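Local coordinates for amidohydrolase family protein (Acinetobacter baumannii, PDB 4I6K) that probably hydrolyses 2-pyrone-4,6-dicarboxylic acid as a member of the amidohydrolase superfamily, at residues Asn125-Asn130 and His156-Tyr161; Gln152-Ala157 and Asp175-His180; Ser57-Leu62 and Pro93-Gly98; Asn26-His31 and Phe67-Leu72; Ser200-Lys205 and Lys235-Leu240. All coordinates share one frame; numbering follows the deposited sequence.

Interaction 1: Asn125-Asn130 and His156-Tyr161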
# COMPACT_ATOMS: atom_id res chain seq x y z
N ASN A 125 -7.41 0.34 5.80
CA ASN A 125 -8.05 0.80 4.58
C ASN A 125 -9.36 1.44 4.95
O ASN A 125 -10.35 0.75 5.17
CB ASN A 125 -8.27 -0.37 3.62
CG ASN A 125 -8.70 0.09 2.24
OD1 ASN A 125 -8.91 1.28 2.01
ND2 ASN A 125 -8.84 -0.86 1.32
N LEU A 126 -9.37 2.76 5.02
CA LEU A 126 -10.47 3.48 5.65
C LEU A 126 -11.42 4.15 4.67
O LEU A 126 -12.29 4.90 5.09
CB LEU A 126 -9.95 4.51 6.64
CG LEU A 126 -9.15 3.91 7.80
CD1 LEU A 126 -8.66 5.03 8.68
CD2 LEU A 126 -10.00 2.91 8.57
N PHE A 127 -11.27 3.88 3.39
CA PHE A 127 -12.22 4.42 2.44
C PHE A 127 -13.61 3.86 2.70
O PHE A 127 -13.76 2.66 2.96
CB PHE A 127 -11.77 4.17 1.01
CG PHE A 127 -10.85 5.22 0.49
CD1 PHE A 127 -11.35 6.34 -0.16
CD2 PHE A 127 -9.48 5.13 0.71
CE1 PHE A 127 -10.49 7.33 -0.62
CE2 PHE A 127 -8.62 6.11 0.25
CZ PHE A 127 -9.12 7.22 -0.42
N GLY A 128 -14.60 4.75 2.67
CA GLY A 128 -16.01 4.39 2.89
C GLY A 128 -16.28 4.00 4.33
O GLY A 128 -17.34 3.46 4.65
N LEU A 129 -15.32 4.27 5.21
CA LEU A 129 -15.45 3.87 6.61
C LEU A 129 -15.23 5.04 7.55
O LEU A 129 -14.83 6.13 7.12
CB LEU A 129 -14.45 2.76 6.93
CG LEU A 129 -14.65 1.45 6.16
CD1 LEU A 129 -13.43 0.59 6.32
CD2 LEU A 129 -15.91 0.74 6.64
N ASN A 130 -15.50 4.82 8.83
CA ASN A 130 -15.26 5.86 9.81
C ASN A 130 -13.82 5.82 10.25
O ASN A 130 -13.19 4.76 10.26
CB ASN A 130 -16.17 5.71 11.02
CG ASN A 130 -17.64 5.94 10.69
OD1 ASN A 130 -18.49 5.12 11.01
ND2 ASN A 130 -17.93 7.07 10.04
N HIS A 156 -4.43 3.29 3.75
CA HIS A 156 -5.11 3.74 2.56
C HIS A 156 -6.28 4.57 3.05
O HIS A 156 -7.19 4.06 3.68
CB HIS A 156 -5.59 2.56 1.73
CG HIS A 156 -6.17 2.98 0.41
ND1 HIS A 156 -7.40 2.54 -0.03
CD2 HIS A 156 -5.70 3.82 -0.54
CE1 HIS A 156 -7.65 3.08 -1.21
NE2 HIS A 156 -6.63 3.86 -1.54
N ALA A 157 -6.22 5.87 2.77
CA ALA A 157 -7.16 6.80 3.37
C ALA A 157 -7.07 8.18 2.73
O ALA A 157 -6.04 8.55 2.18
CB ALA A 157 -6.90 6.90 4.86
N PRO A 158 -8.17 8.94 2.81
CA PRO A 158 -8.22 10.29 2.29
C PRO A 158 -7.43 11.25 3.18
O PRO A 158 -7.33 11.03 4.40
CB PRO A 158 -9.71 10.64 2.37
CG PRO A 158 -10.22 9.79 3.52
CD PRO A 158 -9.46 8.51 3.38
N PRO A 159 -6.87 12.31 2.57
CA PRO A 159 -6.05 13.26 3.31
C PRO A 159 -6.71 13.76 4.60
O PRO A 159 -6.01 13.96 5.60
CB PRO A 159 -5.82 14.37 2.29
CG PRO A 159 -5.69 13.59 0.99
CD PRO A 159 -6.80 12.53 1.11
N LYS A 160 -8.02 13.95 4.59
CA LYS A 160 -8.72 14.39 5.78
C LYS A 160 -8.59 13.37 6.92
O LYS A 160 -8.72 13.72 8.09
CB LYS A 160 -10.19 14.68 5.47
CG LYS A 160 -11.03 13.46 5.11
CD LYS A 160 -12.45 13.89 4.73
CE LYS A 160 -13.25 12.80 4.03
NZ LYS A 160 -14.20 12.10 4.94
N TYR A 161 -8.33 12.12 6.56
CA TYR A 161 -8.18 11.05 7.53
C TYR A 161 -6.72 10.93 7.92
O TYR A 161 -6.39 10.73 9.11
CB TYR A 161 -8.68 9.72 6.93
CG TYR A 161 -10.16 9.44 7.12
CD1 TYR A 161 -10.67 8.17 6.88
CD2 TYR A 161 -11.06 10.43 7.52
CE1 TYR A 161 -12.01 7.88 7.04
CE2 TYR A 161 -12.43 10.15 7.69
CZ TYR A 161 -12.89 8.86 7.44
OH TYR A 161 -14.24 8.51 7.59
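At the C-terminal mouth of the amidohydrolase beta/alpha barrel, where active sites of this fold lie, Asn125 and His156 end two neighbouring parallel strands and lie side by side, pointing the same way. His156 ND1 donates to Asn125 OD1 at 2.8 Å with a fairly straight N-H (154°). The oxygen sits near the imidazole plane, whereas the donor stands well above the carbonyl plane and does not follow a lone pair. Asn125 CG, anti to the backbone N (chi1 -170°), lays the amide beside the His156 ring. With OD1 engaged, the amide's rotation is largely fixed, and ND2 is turned to a bound citrate, a likely crystallisation component that may mark the substrate pocket.

Phe127 lies over one face of the same imidazole, its CE2 above the ring centre; the two planes are inclined by 36°, and Phe127 CD2 comes within 3.4 Å of His156 CE1. The phenyl ring in turn receives a CH-pi contact, Pro158 CD standing 4.1 Å from the Phe127 ring centroid. The strand pairing is carried on by Leu126 N, which donates to His156 O at 2.9 Å. Leu126 then begins a type II turn ending at Leu129. Tyr161 slants across Leu126, with CD1 3.7 Å from Leu126 CB, and presents a ring edge to Leu129 O, to which Tyr161 OH donates in a very short bond (2.5 Å).

Pro158 holds the N-cap position of helix 159-169. The loop after strand 119-125 packs where strand 152-156 passes into that helix, Leu126 also meeting its Leu165.

Interaction 2: Gln152-Ala157 and Asp175-His180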
# COMPACT_ATOMS: atom_id res chain seq x y z
N GLN A 152 5.16 -3.20 9.74
CA GLN A 152 4.80 -1.85 9.33
C GLN A 152 3.28 -1.64 9.50
O GLN A 152 2.49 -2.60 9.61
CB GLN A 152 5.20 -1.66 7.87
CG GLN A 152 4.35 -2.50 6.91
CD GLN A 152 4.69 -2.22 5.47
OE1 GLN A 152 5.78 -2.55 5.01
NE2 GLN A 152 3.76 -1.60 4.75
N VAL A 153 2.86 -0.37 9.53
CA VAL A 153 1.45 -0.02 9.42
C VAL A 153 1.18 0.74 8.11
O VAL A 153 1.70 1.84 7.90
CB VAL A 153 0.96 0.82 10.62
CG1 VAL A 153 -0.46 1.32 10.39
CG2 VAL A 153 1.05 0.02 11.91
N GLU A 154 0.37 0.13 7.24
CA GLU A 154 0.03 0.68 5.92
C GLU A 154 -1.32 1.39 5.97
O GLU A 154 -2.29 0.87 6.52
CB GLU A 154 0.01 -0.44 4.88
CG GLU A 154 -0.22 0.01 3.43
CD GLU A 154 -0.30 -1.17 2.44
OE1 GLU A 154 -0.34 -2.34 2.89
OE2 GLU A 154 -0.32 -0.92 1.22
N LEU A 155 -1.38 2.59 5.38
CA LEU A 155 -2.64 3.35 5.35
C LEU A 155 -3.15 3.54 3.93
O LEU A 155 -2.40 3.91 3.02
CB LEU A 155 -2.48 4.73 6.00
CG LEU A 155 -1.73 4.78 7.34
CD1 LEU A 155 -1.66 6.21 7.89
CD2 LEU A 155 -2.38 3.83 8.33
N HIS A 156 -4.43 3.29 3.75
CA HIS A 156 -5.11 3.74 2.56
C HIS A 156 -6.28 4.57 3.05
O HIS A 156 -7.19 4.06 3.68
CB HIS A 156 -5.59 2.56 1.73
CG HIS A 156 -6.17 2.98 0.41
ND1 HIS A 156 -7.40 2.54 -0.03
CD2 HIS A 156 -5.70 3.82 -0.54
CE1 HIS A 156 -7.65 3.08 -1.21
NE2 HIS A 156 -6.63 3.86 -1.54
N ALA A 157 -6.22 5.87 2.77
CA ALA A 157 -7.16 6.80 3.37
C ALA A 157 -7.07 8.18 2.73
O ALA A 157 -6.04 8.55 2.18
CB ALA A 157 -6.90 6.90 4.86
N ASP A 175 7.47 1.66 10.91
CA ASP A 175 7.32 2.33 9.63
C ASP A 175 5.84 2.57 9.35
O ASP A 175 5.01 1.69 9.59
CB ASP A 175 7.91 1.45 8.54
CG ASP A 175 9.39 1.23 8.72
OD1 ASP A 175 9.84 0.07 8.75
OD2 ASP A 175 10.12 2.25 8.85
N VAL A 176 5.51 3.75 8.86
CA VAL A 176 4.14 4.00 8.40
C VAL A 176 4.15 4.21 6.89
O VAL A 176 4.90 5.03 6.35
CB VAL A 176 3.48 5.21 9.09
CG1 VAL A 176 1.99 5.26 8.76
CG2 VAL A 176 3.68 5.16 10.61
N VAL A 177 3.33 3.45 6.20
CA VAL A 177 3.38 3.41 4.75
C VAL A 177 2.08 3.98 4.21
O VAL A 177 1.01 3.57 4.63
CB VAL A 177 3.59 1.97 4.26
CG1 VAL A 177 3.72 1.92 2.76
CG2 VAL A 177 4.83 1.38 4.95
N ILE A 178 2.17 4.94 3.30
CA ILE A 178 0.96 5.57 2.79
C ILE A 178 0.67 5.18 1.35
O ILE A 178 1.50 5.39 0.48
CB ILE A 178 0.97 7.11 2.96
CG1 ILE A 178 1.15 7.50 4.44
CG2 ILE A 178 -0.31 7.72 2.39
CD1 ILE A 178 2.55 7.95 4.77
N ASP A 179 -0.51 4.59 1.13
CA ASP A 179 -0.94 4.09 -0.18
C ASP A 179 -1.24 5.18 -1.20
O ASP A 179 -1.83 6.21 -0.87
CB ASP A 179 -2.21 3.24 -0.01
CG ASP A 179 -1.94 1.89 0.62
OD1 ASP A 179 -2.90 1.27 1.11
OD2 ASP A 179 -0.77 1.44 0.61
N HIS A 180 -0.82 4.94 -2.45
CA HIS A 180 -1.22 5.74 -3.62
C HIS A 180 -1.09 7.26 -3.46
O HIS A 180 -2.10 7.99 -3.44
CB HIS A 180 -2.64 5.37 -4.04
CG HIS A 180 -2.91 3.90 -4.06
ND1 HIS A 180 -1.98 2.97 -4.48
CD2 HIS A 180 -4.01 3.19 -3.72
CE1 HIS A 180 -2.49 1.76 -4.38
NE2 HIS A 180 -3.72 1.86 -3.92
O HOH W 1 -3.75 6.88 1.38
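The axes of parallel strands 152-156 and 176-178 approach to 4.6 Å and are inclined by 24°, and Val153, Glu154 and Leu155 pair with Val176, Val177 and Ile178. The ladder alternates as parallel strands do: Val153 N donates to Asp175 O, Val177 N to Val153 O, Leu155 N to Val177 O, and Asp179 N to Leu155 O at 2.8 Å. Just beyond it, a water accepts from Ala157 N and donates to Asp179 O.

On the Glu154 and Val177 face, the Gln152 amide crosses the valine, Gln152 NE2 lying 3.2 Å from Val177 CG2. Glu154 is extended, with CG anti to the backbone N (chi1 -175°), which brings its carboxylate to that of Asp179. Their planes are nearly perpendicular, 83° apart, and Glu154 OE2 is 2.5 Å from Asp179 OD2. Lys210 forms a salt bridge with Glu154, and Arg123 with Asp179, so each acid also has a basic partner.

The pair belongs to a beta-alpha-beta unit whose connecting helix, 159-169, packs on the other face. There Leu155 CD1 meets Val176 CG1 at 3.9 Å, and Leu155 also touches Leu162, Leu166 and Leu169. Toward the barrel mouth, Asp179 OD1 lies 3.0 Å from His156 CB. His180 is held at ND1 by Ser212 while its NE2 reaches the bound citrate; His156, whose ND1 is bonded to Asn125, brings NE2 to the edge of the His180 ring, 3.5 Å from CD2.

Interaction 3: Ser57-Leu62 and Pro93-Gly98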
# COMPACT_ATOMS: atom_id res chain seq x y z
N SER A 57 -1.30 -15.45 -12.44
CA SER A 57 -1.34 -14.28 -13.29
C SER A 57 -0.38 -13.20 -12.78
O SER A 57 0.35 -12.58 -13.56
CB SER A 57 -2.77 -13.74 -13.38
OG SER A 57 -2.84 -12.70 -14.34
N PHE A 58 -0.36 -12.99 -11.47
CA PHE A 58 0.48 -11.95 -10.89
C PHE A 58 1.97 -12.23 -11.04
O PHE A 58 2.73 -11.35 -11.47
CB PHE A 58 0.11 -11.71 -9.43
CG PHE A 58 0.98 -10.70 -8.75
CD1 PHE A 58 1.13 -9.43 -9.28
CD2 PHE A 58 1.67 -11.01 -7.59
CE1 PHE A 58 1.95 -8.50 -8.66
CE2 PHE A 58 2.48 -10.09 -6.96
CZ PHE A 58 2.62 -8.83 -7.49
N ILE A 59 2.40 -13.43 -10.67
CA ILE A 59 3.80 -13.81 -10.86
C ILE A 59 4.15 -13.76 -12.33
O ILE A 59 5.30 -13.50 -12.70
CB ILE A 59 4.12 -15.23 -10.31
CG1 ILE A 59 4.68 -15.16 -8.88
CG2 ILE A 59 5.18 -15.89 -11.15
CD1 ILE A 59 3.79 -14.49 -7.90
N SER A 60 3.16 -13.99 -13.18
CA SER A 60 3.40 -13.94 -14.62
C SER A 60 3.74 -12.52 -15.10
O SER A 60 4.58 -12.34 -15.98
CB SER A 60 2.19 -14.46 -15.39
OG SER A 60 2.49 -14.48 -16.77
N HIS A 61 3.09 -11.52 -14.52
CA HIS A 61 3.41 -10.13 -14.85
C HIS A 61 4.78 -9.71 -14.30
O HIS A 61 5.50 -8.95 -14.95
CB HIS A 61 2.33 -9.19 -14.33
CG HIS A 61 1.03 -9.32 -15.06
ND1 HIS A 61 -0.10 -9.85 -14.48
CD2 HIS A 61 0.69 -8.98 -16.33
CE1 HIS A 61 -1.09 -9.83 -15.36
NE2 HIS A 61 -0.64 -9.30 -16.49
N LEU A 62 5.12 -10.19 -13.11
CA LEU A 62 6.43 -9.92 -12.52
C LEU A 62 7.53 -10.46 -13.43
O LEU A 62 8.50 -9.77 -13.74
CB LEU A 62 6.55 -10.54 -11.13
CG LEU A 62 5.60 -10.05 -10.04
CD1 LEU A 62 6.03 -10.59 -8.67
CD2 LEU A 62 5.55 -8.54 -10.01
N PRO A 93 7.02 -18.26 -1.57
CA PRO A 93 7.51 -17.70 -0.31
C PRO A 93 8.82 -16.95 -0.51
O PRO A 93 9.21 -16.15 0.32
CB PRO A 93 7.74 -18.95 0.54
CG PRO A 93 8.07 -20.01 -0.47
CD PRO A 93 7.18 -19.72 -1.63
N ASP A 94 9.47 -17.22 -1.63
CA ASP A 94 10.77 -16.63 -1.91
C ASP A 94 10.63 -15.30 -2.65
O ASP A 94 11.59 -14.54 -2.77
CB ASP A 94 11.64 -17.62 -2.70
CG ASP A 94 10.94 -18.16 -3.97
OD1 ASP A 94 9.70 -18.33 -4.00
OD2 ASP A 94 11.66 -18.40 -4.96
N ARG A 95 9.43 -15.02 -3.14
CA ARG A 95 9.21 -13.83 -3.95
C ARG A 95 8.16 -12.89 -3.37
O ARG A 95 8.13 -11.70 -3.70
CB ARG A 95 8.86 -14.22 -5.40
CG ARG A 95 9.91 -15.11 -6.04
CD ARG A 95 9.62 -15.40 -7.48
NE ARG A 95 9.68 -14.20 -8.31
CZ ARG A 95 9.27 -14.17 -9.57
NH1 ARG A 95 8.79 -15.28 -10.12
NH2 ARG A 95 9.34 -13.05 -10.29
N LEU A 96 7.31 -13.42 -2.49
CA LEU A 96 6.18 -12.66 -1.99
C LEU A 96 6.15 -12.50 -0.48
O LEU A 96 6.41 -13.46 0.26
CB LEU A 96 4.87 -13.35 -2.39
CG LEU A 96 4.65 -13.54 -3.89
CD1 LEU A 96 3.28 -14.16 -4.08
CD2 LEU A 96 4.78 -12.20 -4.61
N LYS A 97 5.82 -11.29 -0.04
CA LYS A 97 5.38 -11.04 1.34
C LYS A 97 3.99 -10.40 1.33
O LYS A 97 3.50 -10.00 0.28
CB LYS A 97 6.39 -10.16 2.07
CG LYS A 97 7.64 -10.93 2.46
CD LYS A 97 8.89 -10.05 2.56
CE LYS A 97 10.08 -10.92 2.98
NZ LYS A 97 11.15 -10.15 3.65
N GLY A 98 3.36 -10.30 2.50
CA GLY A 98 2.00 -9.82 2.58
C GLY A 98 1.69 -8.78 3.66
O GLY A 98 2.42 -8.64 4.64
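Arg95 meets Ile59 and Leu62 of helix 55-64 with its guanidinium group, in the turn that leads into barrel strand 96-100. Ile59 CG1 lies over one face of that flat group, and Ile59 CG2 comes to 3.8 Å from Arg95 NH1. Farther along the helix, Leu62 CB is 3.8 Å from Arg95 NH2. A bend at chi3 (65°) lays the guanidinium face against Ile59, with Leu62 CB approaching obliquely. Its nitrogens are bound nearby: NH1 forms a salt bridge with Asp63, NH2 bonds to Phe67 O and NE to Thr68 O.

Leu96, the first strand residue, turns its side chain toward the helix. Its two methyls divide the work: Leu96 CD1 touches Ile59 CD1 at 3.9 Å, while Leu96 CD2 meets Phe58 CE2, also at 3.9 Å, near the plane of the phenyl ring and thus at its edge. Leu62 CG stands above one face of the same ring. In the eight-stranded barrel, helix 55-64 belongs to the outer layer, and Leu72 of the intervening strand 69-73 touches both Phe58 and Leu96.

The chemistry is therefore divided: aliphatic and aromatic groups fill the deeper part, and at the margin an arginine offers a face to hydrocarbon while spending its N-H groups on Asp63 and on backbone carbonyls.

Interaction 4: Asn26-His31 and Phe67-Leu72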
# COMPACT_ATOMS: atom_id res chain seq x y z
N ASN A 26 16.31 -7.13 -6.61
CA ASN A 26 16.57 -6.12 -7.61
C ASN A 26 15.35 -5.24 -7.90
O ASN A 26 15.46 -4.02 -7.94
CB ASN A 26 17.13 -6.74 -8.91
CG ASN A 26 18.66 -6.76 -8.93
OD1 ASN A 26 19.30 -7.36 -8.07
ND2 ASN A 26 19.24 -6.11 -9.93
N CYS A 27 14.19 -5.86 -8.09
CA CYS A 27 13.07 -5.12 -8.64
C CYS A 27 11.74 -5.58 -8.07
O CYS A 27 11.29 -6.70 -8.32
CB CYS A 27 13.06 -5.25 -10.16
SG CYS A 27 12.11 -3.99 -11.01
N ILE A 28 11.10 -4.68 -7.31
CA ILE A 28 10.02 -5.07 -6.41
C ILE A 28 8.72 -4.30 -6.63
O ILE A 28 8.70 -3.07 -6.65
CB ILE A 28 10.50 -4.91 -4.95
CG1 ILE A 28 11.88 -5.57 -4.79
CG2 ILE A 28 9.48 -5.49 -3.96
CD1 ILE A 28 12.40 -5.60 -3.36
N ASP A 29 7.63 -5.04 -6.81
CA ASP A 29 6.28 -4.46 -6.92
C ASP A 29 5.59 -4.58 -5.57
O ASP A 29 5.27 -5.70 -5.13
CB ASP A 29 5.47 -5.17 -8.00
CG ASP A 29 4.03 -4.66 -8.09
OD1 ASP A 29 3.32 -5.03 -9.05
OD2 ASP A 29 3.62 -3.90 -7.19
N THR A 30 5.37 -3.45 -4.90
CA THR A 30 4.95 -3.50 -3.49
C THR A 30 3.45 -3.38 -3.25
O THR A 30 3.03 -3.17 -2.11
CB THR A 30 5.68 -2.42 -2.65
OG1 THR A 30 5.19 -1.12 -2.98
CG2 THR A 30 7.18 -2.49 -2.90
N HIS A 31 2.64 -3.53 -4.29
CA HIS A 31 1.21 -3.39 -4.11
C HIS A 31 0.39 -4.07 -5.20
O HIS A 31 0.13 -3.49 -6.26
CB HIS A 31 0.84 -1.92 -4.02
CG HIS A 31 -0.41 -1.66 -3.24
ND1 HIS A 31 -0.39 -1.30 -1.91
CD2 HIS A 31 -1.72 -1.71 -3.60
CE1 HIS A 31 -1.63 -1.14 -1.48
NE2 HIS A 31 -2.45 -1.38 -2.48
N PHE A 67 10.60 -8.38 -12.59
CA PHE A 67 10.44 -8.12 -11.18
C PHE A 67 10.84 -9.33 -10.36
O PHE A 67 10.46 -10.46 -10.67
CB PHE A 67 9.01 -7.70 -10.86
CG PHE A 67 8.77 -6.24 -11.07
CD1 PHE A 67 8.77 -5.70 -12.34
CD2 PHE A 67 8.56 -5.40 -9.98
CE1 PHE A 67 8.55 -4.34 -12.54
CE2 PHE A 67 8.33 -4.04 -10.16
CZ PHE A 67 8.33 -3.51 -11.45
N THR A 68 11.61 -9.10 -9.31
CA THR A 68 12.11 -10.19 -8.53
C THR A 68 11.15 -10.51 -7.39
O THR A 68 11.05 -11.66 -6.97
CB THR A 68 13.49 -9.85 -7.96
OG1 THR A 68 13.42 -8.60 -7.28
CG2 THR A 68 14.52 -9.75 -9.09
N HIS A 69 10.45 -9.48 -6.91
CA HIS A 69 9.59 -9.62 -5.72
C HIS A 69 8.28 -8.81 -5.81
O HIS A 69 8.15 -7.87 -6.59
CB HIS A 69 10.35 -9.19 -4.46
CG HIS A 69 11.68 -9.87 -4.30
ND1 HIS A 69 11.85 -11.00 -3.54
CD2 HIS A 69 12.90 -9.57 -4.82
CE1 HIS A 69 13.12 -11.38 -3.59
NE2 HIS A 69 13.77 -10.53 -4.36
N GLY A 70 7.31 -9.17 -4.98
CA GLY A 70 6.05 -8.46 -4.96
C GLY A 70 5.47 -8.50 -3.58
O GLY A 70 5.78 -9.39 -2.78
N VAL A 71 4.61 -7.54 -3.28
CA VAL A 71 3.97 -7.55 -1.99
C VAL A 71 2.47 -7.61 -2.15
O VAL A 71 1.86 -6.68 -2.69
CB VAL A 71 4.37 -6.34 -1.16
CG1 VAL A 71 3.64 -6.35 0.19
CG2 VAL A 71 5.87 -6.33 -0.96
N LEU A 72 1.90 -8.70 -1.66
CA LEU A 72 0.45 -8.87 -1.66
C LEU A 72 -0.19 -8.13 -0.49
O LEU A 72 0.29 -8.19 0.64
CB LEU A 72 0.11 -10.36 -1.60
CG LEU A 72 0.47 -11.06 -2.90
CD1 LEU A 72 0.00 -12.50 -2.88
CD2 LEU A 72 -0.15 -10.28 -4.04
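Over the centre of one face of the Phe67 ring sits Cys27 SG, 3.7 Å from the centroid and only 4° off the normal, a sulfur-aromatic contact; the ring's edge meets the Ile28-Asp29 peptide, with Phe67 CD2 3.3 Å from Asp29 N. The two segments enter strands 28-32 and 69-73, the first parallel pair of the beta/alpha barrel, linked as a beta-alpha-beta unit through helix 55-64.

Thr68 binds the incoming chain twice. Its OG1 accepts from Cys27 N at 3.0 Å with a straight N-H (166°), the hydroxyl being placed between the backbone N and carbonyl carbon (chi1 53°). Its own N donates to Cys27 O at 2.6 Å, in the carbonyl plane, and His69 N reaches the same oxygen from a tilted direction at 3.2 Å. Two N-H groups thus grip one carbonyl before Asp29 N bonds to His69 O.

On the other face of the sheet from Asp29, Ile28 CG2 packs against His69 CB at 3.8 Å. Asp29, its OD1 bound by Tyr260 and Ser247, starts an Asx turn that ends at His31, whose ND1 bonds to Lys210 and NE2 to citrate: Asp29 OD2 accepts from His31 N at 3.1 Å, on the anti side, somewhat out of the carboxylate plane.

Interaction 5: Ser200-Lys205 and Lys235-Leu240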
# COMPACT_ATOMS: atom_id res chain seq x y z
N SER A 200 3.12 18.16 5.71
CA SER A 200 3.91 18.72 6.79
C SER A 200 4.11 17.70 7.93
O SER A 200 5.05 17.79 8.72
CB SER A 200 3.23 19.96 7.34
OG SER A 200 2.02 19.61 8.00
N LEU A 201 3.21 16.72 8.01
CA LEU A 201 3.23 15.75 9.10
C LEU A 201 4.20 14.63 8.82
O LEU A 201 4.52 13.83 9.70
CB LEU A 201 1.83 15.16 9.32
CG LEU A 201 0.75 16.14 9.75
CD1 LEU A 201 -0.61 15.46 9.80
CD2 LEU A 201 1.14 16.69 11.11
N LEU A 202 4.64 14.55 7.57
CA LEU A 202 5.53 13.48 7.15
C LEU A 202 6.88 13.63 7.84
O LEU A 202 7.44 14.74 7.92
CB LEU A 202 5.72 13.50 5.64
CG LEU A 202 4.51 13.15 4.78
CD1 LEU A 202 4.84 13.42 3.32
CD2 LEU A 202 4.12 11.69 4.98
N ASN A 203 7.40 12.51 8.34
CA ASN A 203 8.72 12.52 8.96
C ASN A 203 9.66 11.57 8.24
O ASN A 203 9.34 10.39 8.07
CB ASN A 203 8.63 12.17 10.45
CG ASN A 203 9.92 12.45 11.18
OD1 ASN A 203 10.94 11.82 10.90
ND2 ASN A 203 9.88 13.39 12.13
N VAL A 204 10.82 12.04 7.87
CA VAL A 204 11.71 11.24 7.07
C VAL A 204 12.11 9.99 7.83
O VAL A 204 12.55 9.02 7.26
CB VAL A 204 12.92 12.04 6.58
CG1 VAL A 204 13.85 12.35 7.70
CG2 VAL A 204 13.62 11.31 5.50
N LYS A 205 11.99 10.03 9.14
CA LYS A 205 12.44 8.92 9.99
C LYS A 205 11.39 7.85 10.18
O LYS A 205 11.65 6.83 10.82
CB LYS A 205 12.86 9.43 11.38
CG LYS A 205 14.28 10.00 11.49
CD LYS A 205 15.33 8.92 11.27
CE LYS A 205 16.30 8.83 12.44
NZ LYS A 205 16.57 10.17 13.03
N LYS A 235 10.17 14.70 -3.36
CA LYS A 235 11.58 14.89 -3.63
C LYS A 235 12.14 16.06 -2.83
O LYS A 235 13.12 15.90 -2.10
CB LYS A 235 11.81 15.16 -5.11
CG LYS A 235 13.02 14.47 -5.67
CD LYS A 235 12.57 13.29 -6.51
CE LYS A 235 11.96 13.76 -7.83
NZ LYS A 235 12.99 14.18 -8.83
N GLU A 236 11.52 17.22 -2.98
CA GLU A 236 12.03 18.42 -2.34
C GLU A 236 11.97 18.33 -0.82
O GLU A 236 12.74 18.98 -0.11
CB GLU A 236 11.26 19.64 -2.82
CG GLU A 236 11.26 19.75 -4.33
CD GLU A 236 9.96 20.30 -4.87
OE1 GLU A 236 9.08 20.69 -4.06
OE2 GLU A 236 9.80 20.34 -6.11
N LYS A 237 11.05 17.52 -0.30
CA LYS A 237 10.90 17.41 1.14
C LYS A 237 12.05 16.57 1.70
O LYS A 237 12.31 16.59 2.90
CB LYS A 237 9.54 16.83 1.53
CG LYS A 237 8.40 17.84 1.40
CD LYS A 237 7.04 17.27 1.85
CE LYS A 237 6.94 16.99 3.38
NZ LYS A 237 7.28 18.15 4.27
N GLY A 238 12.73 15.85 0.82
CA GLY A 238 13.82 14.95 1.22
C GLY A 238 13.47 13.47 1.37
O GLY A 238 14.20 12.72 2.02
N PHE A 239 12.37 13.05 0.74
CA PHE A 239 11.83 11.70 0.95
C PHE A 239 12.10 10.69 -0.19
O PHE A 239 11.44 9.64 -0.27
CB PHE A 239 10.32 11.78 1.24
CG PHE A 239 9.99 12.36 2.59
CD1 PHE A 239 9.54 11.54 3.62
CD2 PHE A 239 10.13 13.72 2.84
CE1 PHE A 239 9.24 12.07 4.88
CE2 PHE A 239 9.83 14.25 4.09
CZ PHE A 239 9.39 13.41 5.11
N LEU A 240 13.06 10.98 -1.05
CA LEU A 240 13.42 10.06 -2.14
C LEU A 240 13.66 8.61 -1.72
O LEU A 240 13.35 7.69 -2.47
CB LEU A 240 14.66 10.56 -2.89
CG LEU A 240 14.83 9.89 -4.24
CD1 LEU A 240 13.56 10.13 -5.08
CD2 LEU A 240 16.08 10.42 -4.93
O HOH W 2 7.56 17.14 6.59
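A water shared by Leu202 and Lys237 bridges the segments: it donates to Leu202 O at 2.7 Å, and Lys237 NZ donates to it, although the latter separation is modelled too short to be taken at face value. Bends at chi3 and chi4 (68° and 54°) fold the lysine back so that its ammonium group reaches the water. The aliphatic part of the same side chain is used too, Lys237 CE lying 4.1 Å from Leu202 CD1 where the two chains meet at roughly a right angle.

Phe239 makes the principal apolar contact. Its ring packs against the backbone between Asn203 and Val204: Phe239 CE1 is 3.4 Å from Val204 N. Val204 CB stands over one face of the ring, offset toward the rim, whereas Leu202 O approaches the edge near the ring plane. Leu202 CB adds a contact of 3.7 Å to Phe239 CZ.

Both segments span the C-terminal ends of outer-layer helices of the barrel, 193-201 and 222-237. The second helix closes with a Schellman motif: Gly238, with positive phi, leaves the helical path, one of the two bonds back into the last turn running from Gly238 N to Lys235 O (2.9 Å). This turn carries the chain round to Phe239, and Gly238 O lies 3.8 Å from Val204 CG2. The first segment has an Asx turn of its own, in which Asn203 OD1 accepts from Lys205 N at 2.7 Å, in the carbonyl plane and on a lone pair. Toward the interior, Leu202 packs on His207 and Ile209 of strand 207-210 and on Leu166 of helix 159-169.

How the interactions relate
The five contacts sample one parallel beta/alpha barrel whose eight strands are ordered as in the sequence. Interactions 3 and 4 come first along the chain, alternate in sequence and lie about 7 Å apart between centres: helix 55-64 of interaction 3 links the two strands of interaction 4, and strands 69-73 and 96-100 are sheet neighbours. Interactions 1 and 2, about 11 Å apart, share His156 and Ala157. Interaction 5 comes last, in the outer helical layer, touching interaction 2 through Leu202 and Ile178. Across the barrel, interactions 2 and 4 have centres about 16 Å apart, yet His31 meets Glu154, Asp179 and His180. Barrel closure thus gathers distant residues around the citrate-bound, probably catalytic, mouth.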